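Ddb_g0293866 (Dictyostelium discoideum, PDB 5LW6) binds ADP-ribose through the macrodomain described here, one piece of a longer protein that probably recognises poly-ADP-ribose and senses DNA damage. Local coordinates at residues Pro40-Lys45 against His86-Glu91; Leu56-Ile61 against Ile94-Met99; Ser193-Lys198 against Gly210-Ile215. All blocks are in the same frame, centred on the assembly; numbering follows the deposited sequence.

Contact 1 (Pro40-Lys45 against His86-Glu91); sequences PKYRKK and HFHEKE
Phe87, in the last turn of helix 70-87, is sandwiched between Tyr42 and Lys44 of the loop that precedes the first strand of the macrodomain sheet. Tyr42 turns an edge toward one face of the phenyl ring, a T-shaped pair with centroids 5.8 Å apart and planes at 66°. Over the other face stands the ammonium of Lys44, a cation-pi contact with NZ 4.2 Å from the centroid of the Phe87 ring. The Lys44 chain runs extended as far as CE and bends only at its last torsion (chi4 80°), which brings NZ back over the phenyl. Phe87 holds CG anti to its own backbone N, and its ring leans out toward the loop.

His88 is the first residue beyond the helix, and from it a type II turn leads to Glu91. The backbone bond from Glu91 N to His88 O closes the turn, and the side chains add a His-carboxylate bond: His88 ND1 donates to Glu91 OE1 at 2.8 Å, with the oxygen in the imidazole plane but the donor above the carboxylate plane. On the other side of the ring, NE2 is bonded to Asp253 of the C-terminal helix, so both nitrogens are held and the ring's rotation is fixed. Glu91 OE2 forms a salt bridge with Arg54 and, across the contact, accepts from Lys45 N at 2.8 Å, nearly straight at 173°, from above the carboxylate plane.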
loop_
_atom_site.group_PDB
_atom_site.type_symbol
_atom_site.label_atom_id
_atom_site.label_comp_id
_atom_site.label_asym_id
_atom_site.label_seq_id
_atom_site.Cartn_x
_atom_site.Cartn_y
_atom_site.Cartn_z
ATOM N N PRO A 40 -3.454 -1.367 15.032
ATOM C CA PRO A 40 -3.908 -0.043 14.570
ATOM C C PRO A 40 -3.716 1.027 15.592
ATOM O O PRO A 40 -3.951 0.791 16.788
ATOM C CB PRO A 40 -5.386 -0.235 14.340
ATOM C CG PRO A 40 -5.782 -1.431 15.146
ATOM C CD PRO A 40 -4.567 -2.237 15.417
ATOM N N LYS A 41 -3.255 2.170 15.124
ATOM C CA LYS A 41 -3.048 3.389 15.941
ATOM C C LYS A 41 -3.724 4.562 15.215
ATOM O O LYS A 41 -3.094 5.540 14.833
ATOM C CB LYS A 41 -1.573 3.633 16.086
ATOM C CG LYS A 41 -0.798 2.511 16.737
ATOM C CD LYS A 41 -1.092 2.460 18.230
ATOM C CE LYS A 41 -0.296 1.385 18.992
ATOM N NZ LYS A 41 -1.117 1.080 20.233
ATOM N N TYR A 42 -4.997 4.409 15.026
ATOM C CA TYR A 42 -5.730 5.280 14.164
ATOM C C TYR A 42 -6.114 6.547 14.891
ATOM O O TYR A 42 -6.311 6.548 16.093
ATOM C CB TYR A 42 -6.946 4.578 13.586
ATOM C CG TYR A 42 -6.652 3.352 12.767
ATOM C CD1 TYR A 42 -5.396 3.161 12.166
ATOM C CD2 TYR A 42 -7.659 2.428 12.484
ATOM C CE1 TYR A 42 -5.136 2.059 11.382
ATOM C CE2 TYR A 42 -7.402 1.288 11.709
ATOM C CZ TYR A 42 -6.137 1.109 11.169
ATOM O OH TYR A 42 -5.900 0.002 10.403
ATOM N N ARG A 43 -6.262 7.652 14.168
ATOM C CA ARG A 43 -6.531 8.991 14.770
ATOM C C ARG A 43 -7.591 9.725 13.953
ATOM O O ARG A 43 -7.358 9.958 12.799
ATOM C CB ARG A 43 -5.243 9.839 14.755
ATOM C CG ARG A 43 -4.187 9.310 15.714
ATOM C CD ARG A 43 -3.088 10.335 15.994
ATOM N NE ARG A 43 -2.255 9.860 17.107
ATOM C CZ ARG A 43 -1.077 10.378 17.470
ATOM N NH1 ARG A 43 -0.534 11.400 16.799
ATOM N NH2 ARG A 43 -0.410 9.850 18.510
ATOM N N LYS A 44 -8.707 10.022 14.584
ATOM C CA LYS A 44 -9.829 10.747 13.944
ATOM C C LYS A 44 -9.428 12.206 13.810
ATOM O O LYS A 44 -8.828 12.826 14.753
ATOM C CB LYS A 44 -11.141 10.693 14.737
ATOM C CG LYS A 44 -11.685 9.282 14.940
ATOM C CD LYS A 44 -13.165 9.306 15.404
ATOM C CE LYS A 44 -13.664 7.882 15.699
ATOM N NZ LYS A 44 -13.204 7.463 17.041
ATOM N N LYS A 45 -9.732 12.732 12.644
ATOM C CA LYS A 45 -9.525 14.156 12.305
ATOM C C LYS A 45 -10.706 14.668 11.543
ATOM O O LYS A 45 -10.882 14.331 10.352
ATOM C CB LYS A 45 -8.290 14.363 11.437
ATOM C CG LYS A 45 -7.024 13.857 12.040
ATOM C CD LYS A 45 -5.864 14.019 11.049
ATOM C CE LYS A 45 -4.590 13.393 11.625
ATOM N NZ LYS A 45 -3.389 13.748 10.806
ATOM N N HIS A 86 -14.733 2.425 8.993
ATOM C CA HIS A 86 -15.768 2.539 10.038
ATOM C C HIS A 86 -15.275 3.350 11.168
ATOM O O HIS A 86 -16.016 4.175 11.692
ATOM C CB HIS A 86 -16.163 1.145 10.548
ATOM C CG HIS A 86 -17.069 0.426 9.596
ATOM N ND1 HIS A 86 -17.152 -0.952 9.521
ATOM C CD2 HIS A 86 -17.902 0.900 8.651
ATOM C CE1 HIS A 86 -18.027 -1.291 8.588
ATOM N NE2 HIS A 86 -18.473 -0.184 8.024
ATOM N N PHE A 87 -14.046 3.135 11.589
ATOM C CA PHE A 87 -13.460 3.917 12.639
ATOM C C PHE A 87 -13.506 5.406 12.261
ATOM O O PHE A 87 -13.714 6.289 13.149
ATOM C CB PHE A 87 -12.041 3.491 12.880
ATOM C CG PHE A 87 -11.341 4.205 13.964
ATOM C CD1 PHE A 87 -11.419 3.764 15.257
ATOM C CD2 PHE A 87 -10.539 5.348 13.679
ATOM C CE1 PHE A 87 -10.742 4.469 16.256
ATOM C CE2 PHE A 87 -9.860 6.024 14.689
ATOM C CZ PHE A 87 -9.944 5.554 15.970
ATOM N N HIS A 88 -13.232 5.692 10.990
ATOM C CA HIS A 88 -13.198 7.022 10.453
ATOM C C HIS A 88 -14.464 7.424 9.747
ATOM O O HIS A 88 -14.417 8.166 8.755
ATOM C CB HIS A 88 -12.038 7.100 9.462
ATOM C CG HIS A 88 -10.699 7.061 10.104
ATOM N ND1 HIS A 88 -10.252 8.037 10.946
ATOM C CD2 HIS A 88 -9.665 6.212 9.960
ATOM C CE1 HIS A 88 -8.991 7.805 11.296
ATOM N NE2 HIS A 88 -8.626 6.680 10.740
ATOM N N GLU A 89 -15.620 6.935 10.217
ATOM C CA GLU A 89 -16.899 7.353 9.680
ATOM C C GLU A 89 -16.964 8.934 9.683
ATOM O O GLU A 89 -16.547 9.589 10.617
ATOM C CB GLU A 89 -18.063 6.776 10.510
ATOM C CG GLU A 89 -18.084 7.281 11.950
ATOM C CD GLU A 89 -19.471 7.145 12.672
ATOM O OE1 GLU A 89 -20.384 6.449 12.141
ATOM O OE2 GLU A 89 -19.624 7.716 13.782
ATOM N N LYS A 90 -17.480 9.518 8.643
ATOM C CA LYS A 90 -17.641 10.986 8.643
ATOM C C LYS A 90 -16.375 11.767 8.344
ATOM O O LYS A 90 -16.417 12.966 8.433
ATOM C CB LYS A 90 -18.156 11.538 9.978
ATOM C CG LYS A 90 -19.484 10.950 10.444
ATOM C CD LYS A 90 -20.039 11.618 11.704
ATOM C CE LYS A 90 -21.404 11.003 11.972
ATOM N NZ LYS A 90 -22.112 11.499 13.186
ATOM N N GLU A 91 -15.248 11.119 8.060
ATOM C CA GLU A 91 -14.034 11.840 7.682
ATOM C C GLU A 91 -13.932 11.789 6.182
ATOM O O GLU A 91 -13.430 10.828 5.610
ATOM C CB GLU A 91 -12.835 11.226 8.366
ATOM C CG GLU A 91 -12.830 11.585 9.845
ATOM C CD GLU A 91 -11.848 10.810 10.683
ATOM O OE1 GLU A 91 -12.257 9.955 11.510
ATOM O OE2 GLU A 91 -10.638 11.075 10.577
#

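Contact 2 (Leu56-Ile61 against Ile94-Met99); sequences LAFPFI and IKLKMM
The carbonyl oxygen of Met99 is gripped from two sources: a water donates to Met99 O at 2.8 Å and also accepts from Phe60 N, while Phe60 N itself reaches Met99 O in a weak, bent bond of 3.3 Å. This is the frayed end of a parallel pairing between strands 55-59 and 95-101, the two strands of a right-handed beta-alpha-beta crossover through helix 70-87. Upstream the bonding is regular. Leu56 and Phe58 each use both N-H and C=O toward the neighbouring strand, and Met99 N meets Phe58 O at 2.8 Å.

On the face that carries Leu56 and Leu96, Phe58 holds CG between its backbone N and carbonyl carbon (chi1 62°), which lays the ring across the neighbouring strand. Selenomethionine Met98 then covers it, its CB 4.0 Å from the centroid of the Phe58 ring, while Leu96 CB meets the ring edge. The Met98 chain runs extended to the selenium and turns at chi3 (79°), so that CE sits over the Phe60 face, 4.2 Å from that ring's centroid. The selenium lies obliquely to both rings, a Met-aromatic contact on each. Ile81 and Ser77 of helix 70-87 close over this layer. On the other face selenomethionine Met99 folds its CE back against the Phe58 backbone, 4.1 Å from Ala57 CB.

Backbone hydrogen bonds thus join the strands, and the Phe58, Phe60 and Met98 side chains add dispersion and CH-pi contacts between them on the side facing helix 70-87.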
loop_
_atom_site.group_PDB
_atom_site.type_symbol
_atom_site.label_atom_id
_atom_site.label_comp_id
_atom_site.label_asym_id
_atom_site.label_seq_id
_atom_site.Cartn_x
_atom_site.Cartn_y
_atom_site.Cartn_z
ATOM N N LEU A 56 -4.965 7.640 -0.559
ATOM C CA LEU A 56 -3.958 6.566 -0.673
ATOM C C LEU A 56 -4.280 5.623 -1.792
ATOM O O LEU A 56 -5.345 5.045 -1.795
ATOM C CB LEU A 56 -3.888 5.738 0.596
ATOM C CG LEU A 56 -2.951 4.535 0.569
ATOM C CD1 LEU A 56 -1.490 4.901 0.452
ATOM C CD2 LEU A 56 -3.277 3.735 1.822
ATOM N N ALA A 57 -3.298 5.418 -2.690
ATOM C CA ALA A 57 -3.333 4.407 -3.701
ATOM C C ALA A 57 -2.455 3.284 -3.245
ATOM O O ALA A 57 -1.311 3.519 -2.854
ATOM C CB ALA A 57 -2.808 4.950 -5.015
ATOM N N PHE A 58 -2.995 2.060 -3.209
ATOM C CA PHE A 58 -2.215 0.970 -2.603
ATOM C C PHE A 58 -2.506 -0.311 -3.315
ATOM O O PHE A 58 -3.543 -0.429 -3.897
ATOM C CB PHE A 58 -2.475 0.827 -1.098
ATOM C CG PHE A 58 -3.888 0.484 -0.723
ATOM C CD1 PHE A 58 -4.859 1.459 -0.668
ATOM C CD2 PHE A 58 -4.220 -0.811 -0.402
ATOM C CE1 PHE A 58 -6.168 1.141 -0.323
ATOM C CE2 PHE A 58 -5.532 -1.157 -0.012
ATOM C CZ PHE A 58 -6.512 -0.146 0.042
ATOM N N PRO A 59 -1.529 -1.234 -3.339
ATOM C CA PRO A 59 -1.768 -2.504 -3.952
ATOM C C PRO A 59 -2.608 -3.465 -3.075
ATOM O O PRO A 59 -2.814 -3.215 -1.893
ATOM C CB PRO A 59 -0.329 -3.013 -4.179
ATOM C CG PRO A 59 0.363 -2.569 -2.970
ATOM C CD PRO A 59 -0.192 -1.161 -2.715
ATOM N N PHE A 60 -3.143 -4.513 -3.719
ATOM C CA PHE A 60 -3.805 -5.634 -3.053
ATOM C C PHE A 60 -2.680 -6.497 -2.489
ATOM O O PHE A 60 -2.100 -7.366 -3.167
ATOM C CB PHE A 60 -4.676 -6.324 -4.083
ATOM C CG PHE A 60 -5.567 -7.417 -3.578
ATOM C CD1 PHE A 60 -5.878 -7.554 -2.242
ATOM C CD2 PHE A 60 -6.228 -8.276 -4.520
ATOM C CE1 PHE A 60 -6.768 -8.509 -1.798
ATOM C CE2 PHE A 60 -7.112 -9.273 -4.050
ATOM C CZ PHE A 60 -7.363 -9.400 -2.700
ATOM N N ILE A 61 -2.312 -6.164 -1.257
ATOM C CA ILE A 61 -1.003 -6.542 -0.726
ATOM C C ILE A 61 -0.766 -8.041 -0.828
ATOM O O ILE A 61 -1.632 -8.824 -0.428
ATOM C CB ILE A 61 -0.826 -6.013 0.715
ATOM C CG1 ILE A 61 -1.167 -4.491 0.771
ATOM C CG2 ILE A 61 0.505 -6.470 1.278
ATOM C CD1 ILE A 61 -1.007 -3.939 2.176
ATOM N N ILE A 94 -10.632 11.143 3.392
ATOM C CA ILE A 94 -10.065 9.858 3.159
ATOM C C ILE A 94 -10.570 9.328 1.848
ATOM O O ILE A 94 -11.766 9.346 1.514
ATOM C CB ILE A 94 -10.486 8.902 4.294
ATOM C CG1 ILE A 94 -9.822 9.286 5.597
ATOM C CG2 ILE A 94 -10.083 7.510 3.910
ATOM C CD1 ILE A 94 -10.398 8.632 6.830
ATOM N N LYS A 95 -9.639 8.883 1.020
ATOM C CA LYS A 95 -9.935 8.240 -0.234
ATOM C C LYS A 95 -8.969 7.081 -0.364
ATOM O O LYS A 95 -7.738 7.282 -0.295
ATOM C CB LYS A 95 -9.776 9.242 -1.381
ATOM C CG LYS A 95 -10.320 8.756 -2.643
ATOM C CD LYS A 95 -10.594 9.941 -3.611
ATOM C CE LYS A 95 -9.620 11.133 -3.500
ATOM N NZ LYS A 95 -8.713 11.314 -4.697
ATOM N N LEU A 96 -9.519 5.890 -0.549
ATOM C CA LEU A 96 -8.698 4.663 -0.655
ATOM C C LEU A 96 -8.908 4.068 -2.029
ATOM O O LEU A 96 -10.087 3.880 -2.469
ATOM C CB LEU A 96 -9.071 3.642 0.429
ATOM C CG LEU A 96 -8.877 4.022 1.891
ATOM C CD1 LEU A 96 -9.251 2.878 2.816
ATOM C CD2 LEU A 96 -7.489 4.511 2.152
ATOM N N LYS A 97 -7.829 3.853 -2.759
ATOM C CA LYS A 97 -7.883 3.258 -4.078
ATOM C C LYS A 97 -6.989 2.092 -4.095
ATOM O O LYS A 97 -5.759 2.230 -4.028
ATOM C CB LYS A 97 -7.492 4.248 -5.182
ATOM C CG LYS A 97 -8.421 5.468 -5.155
ATOM C CD LYS A 97 -8.355 6.285 -6.438
ATOM C CE LYS A 97 -9.330 7.473 -6.380
ATOM N NZ LYS A 97 -9.100 8.306 -7.588
HETATM N N MSE A 98 -7.580 0.921 -4.221
HETATM C CA MSE A 98 -6.781 -0.287 -4.175
HETATM C C MSE A 98 -6.583 -0.755 -5.588
HETATM O O MSE A 98 -7.504 -1.012 -6.340
HETATM C CB MSE A 98 -7.373 -1.378 -3.348
HETATM C CG MSE A 98 -6.475 -2.584 -3.223
HETATM SE SE MSE A 98 -7.231 -3.953 -2.010
HETATM C CE MSE A 98 -8.390 -4.612 -3.265
HETATM N N MSE A 99 -5.343 -0.956 -5.962
HETATM C CA MSE A 99 -4.986 -1.299 -7.317
HETATM C C MSE A 99 -4.861 -2.803 -7.406
HETATM O O MSE A 99 -4.063 -3.400 -6.730
HETATM C CB MSE A 99 -3.614 -0.657 -7.655
HETATM C CG MSE A 99 -3.735 0.873 -7.503
HETATM SE SE MSE A 99 -2.060 1.821 -7.841
HETATM C CE MSE A 99 -1.111 1.366 -6.112
HETATM O O HOH W 1 -1.970 -5.265 -6.546
#

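Contact 3 (Ser193-Lys198 against Gly210-Ile215); sequences SLQNNK and GIDIVI
An ST turn ends the edge strand 189-193 where it leaves the macrodomain sheet, beside the start of its antiparallel neighbour, strand 213-217. Ser193 and Ile213 form the last pair between them, a non-hydrogen-bonded one with CA atoms 4.3 Å apart. One residue on, Leu194 N donates to Asp212 O at 2.7 Å; the bond is bent (146°), and the donor is tilted out of the carbonyl plane, as the chain is already curling away.

Ser193 directs that curl. Its OG, placed opposite the backbone N by chi1 of 171°, lies beside the following peptides and accepts two N-H groups, from Gln195 N at 2.9 Å and from Asn196 N at 3.1 Å. The serine hydroxyl therefore holds the turn together from within its own segment.

Leu194 is the apolar link between the two segments. CD1 reaches Ile211 CG2 at 3.9 Å and Val214 CG2 at 4.0 Å, and CD2 touches the same valine methyl, so the leucine fork straddles one branch of Val214. Leu205 of the short helix 204-207 and Leu200 pack against the same side chain, joining the loop, the helix and the strand in one small apolar cluster. Nearby, Ile211 O accepts from the His206 imidazole, which ties the approach to strand 213-217 to that helix as well.

Gln195 lies over Asp212. The two flat groups are stacked almost parallel, their planes 5° apart, and they meet by their faces. Gln195 OE1 sits 3.5 Å from Asp212 CG, above the carboxylate plane and shifted toward CB.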
loop_
_atom_site.group_PDB
_atom_site.type_symbol
_atom_site.label_atom_id
_atom_site.label_comp_id
_atom_site.label_asym_id
_atom_site.label_seq_id
_atom_site.Cartn_x
_atom_site.Cartn_y
_atom_site.Cartn_z
ATOM N N SER A 193 8.792 10.941 2.054
ATOM C CA SER A 193 8.212 12.127 1.471
ATOM C C SER A 193 8.979 12.564 0.208
ATOM O O SER A 193 10.201 12.604 0.203
ATOM C CB SER A 193 8.206 13.268 2.471
ATOM O OG SER A 193 7.836 14.504 1.852
ATOM N N LEU A 194 8.279 12.801 -0.886
ATOM C CA LEU A 194 8.837 13.438 -2.071
ATOM C C LEU A 194 8.950 14.966 -1.871
ATOM O O LEU A 194 9.632 15.638 -2.602
ATOM C CB LEU A 194 8.011 13.145 -3.314
ATOM C CG LEU A 194 7.661 11.692 -3.551
ATOM C CD1 LEU A 194 6.971 11.451 -4.861
ATOM C CD2 LEU A 194 8.900 10.843 -3.454
ATOM N N GLN A 195 8.274 15.496 -0.874
ATOM C CA GLN A 195 8.294 16.963 -0.589
ATOM C C GLN A 195 9.435 17.483 0.194
ATOM O O GLN A 195 10.049 18.463 -0.196
ATOM C CB GLN A 195 7.059 17.376 0.170
ATOM C CG GLN A 195 5.834 17.215 -0.639
ATOM C CD GLN A 195 4.627 17.787 0.077
ATOM O OE1 GLN A 195 4.148 17.224 1.082
ATOM N NE2 GLN A 195 4.113 18.893 -0.444
ATOM N N ASN A 196 9.690 16.889 1.344
ATOM C CA ASN A 196 10.609 17.492 2.304
ATOM C C ASN A 196 11.911 16.997 1.878
ATOM O O ASN A 196 12.775 16.888 2.674
ATOM C CB ASN A 196 10.343 16.990 3.711
ATOM C CG ASN A 196 8.861 16.965 4.045
ATOM O OD1 ASN A 196 8.094 17.836 3.624
ATOM N ND2 ASN A 196 8.456 15.977 4.821
ATOM N N ASN A 197 12.013 16.601 0.619
ATOM C CA ASN A 197 13.055 15.661 0.231
ATOM C C ASN A 197 13.935 16.130 -0.878
ATOM O O ASN A 197 14.597 15.295 -1.560
ATOM N N LYS A 198 13.940 17.446 -1.033
ATOM C CA LYS A 198 14.671 18.231 -2.008
ATOM C C LYS A 198 15.075 17.589 -3.298
ATOM O O LYS A 198 14.944 18.206 -4.341
ATOM N N GLY A 210 0.855 14.521 -8.473
ATOM C CA GLY A 210 0.371 14.991 -7.177
ATOM C C GLY A 210 0.665 14.122 -5.992
ATOM O O GLY A 210 0.029 14.290 -4.899
ATOM N N ILE A 211 1.660 13.272 -6.126
ATOM C CA ILE A 211 2.071 12.348 -5.041
ATOM C C ILE A 211 3.014 13.065 -4.130
ATOM O O ILE A 211 4.078 13.603 -4.585
ATOM C CB ILE A 211 2.685 11.032 -5.593
ATOM C CG1 ILE A 211 1.627 10.184 -6.348
ATOM C CG2 ILE A 211 3.293 10.242 -4.450
ATOM C CD1 ILE A 211 2.160 9.167 -7.358
ATOM N N ASP A 212 2.713 13.082 -2.834
ATOM C CA ASP A 212 3.610 13.645 -1.816
ATOM C C ASP A 212 4.477 12.671 -1.082
ATOM O O ASP A 212 5.561 13.053 -0.600
ATOM C CB ASP A 212 2.818 14.424 -0.784
ATOM C CG ASP A 212 2.143 15.655 -1.389
ATOM O OD1 ASP A 212 2.638 16.184 -2.412
ATOM O OD2 ASP A 212 1.070 16.049 -0.862
ATOM N N ILE A 213 3.984 11.430 -0.922
ATOM C CA ILE A 213 4.630 10.422 -0.120
ATOM C C ILE A 213 4.535 9.091 -0.842
ATOM O O ILE A 213 3.478 8.710 -1.285
ATOM C CB ILE A 213 3.964 10.283 1.305
ATOM C CG1 ILE A 213 4.035 11.572 2.108
ATOM C CG2 ILE A 213 4.553 9.067 2.068
ATOM C CD1 ILE A 213 2.891 11.677 3.074
ATOM N N VAL A 214 5.649 8.394 -0.970
ATOM C CA VAL A 214 5.739 6.997 -1.455
ATOM C C VAL A 214 5.994 6.076 -0.242
ATOM O O VAL A 214 6.847 6.358 0.564
ATOM C CB VAL A 214 6.868 6.814 -2.540
ATOM C CG1 VAL A 214 7.055 5.332 -2.841
ATOM C CG2 VAL A 214 6.522 7.616 -3.784
ATOM N N ILE A 215 5.206 5.065 -0.100
ATOM C CA ILE A 215 5.282 4.199 1.058
ATOM C C ILE A 215 5.678 2.804 0.565
ATOM O O ILE A 215 5.028 2.180 -0.290
ATOM C CB ILE A 215 3.903 4.103 1.767
ATOM C CG1 ILE A 215 3.370 5.464 2.183
ATOM C CG2 ILE A 215 3.959 3.087 2.912
ATOM C CD1 ILE A 215 1.921 5.451 2.668
#

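Contacts 2 and 3 lie on the macrodomain sheet, and contact 1 sits beside it, at the end of helix 70-87. Contact 2, about 6 Å from the chain centre, pairs strands 55-59 and 95-101. Contact 1 crosses it along the chain, its segments lying before strand 55-59 and at the end of helix 70-87; their centres are 16 Å apart, and His88 CB packs on Ile94 CD1. Contact 3 follows in series, at the edge formed by strands 189-193 and 213-217. Its centre is about 17 Å from that of contact 2, which it touches through Leu56 CD1 and Ile215 CD1. The nearest atoms of contacts 1 and 3 are about 10 Å apart. They thus sample the loop before the first strand, the central parallel strands and the antiparallel edge of one domain.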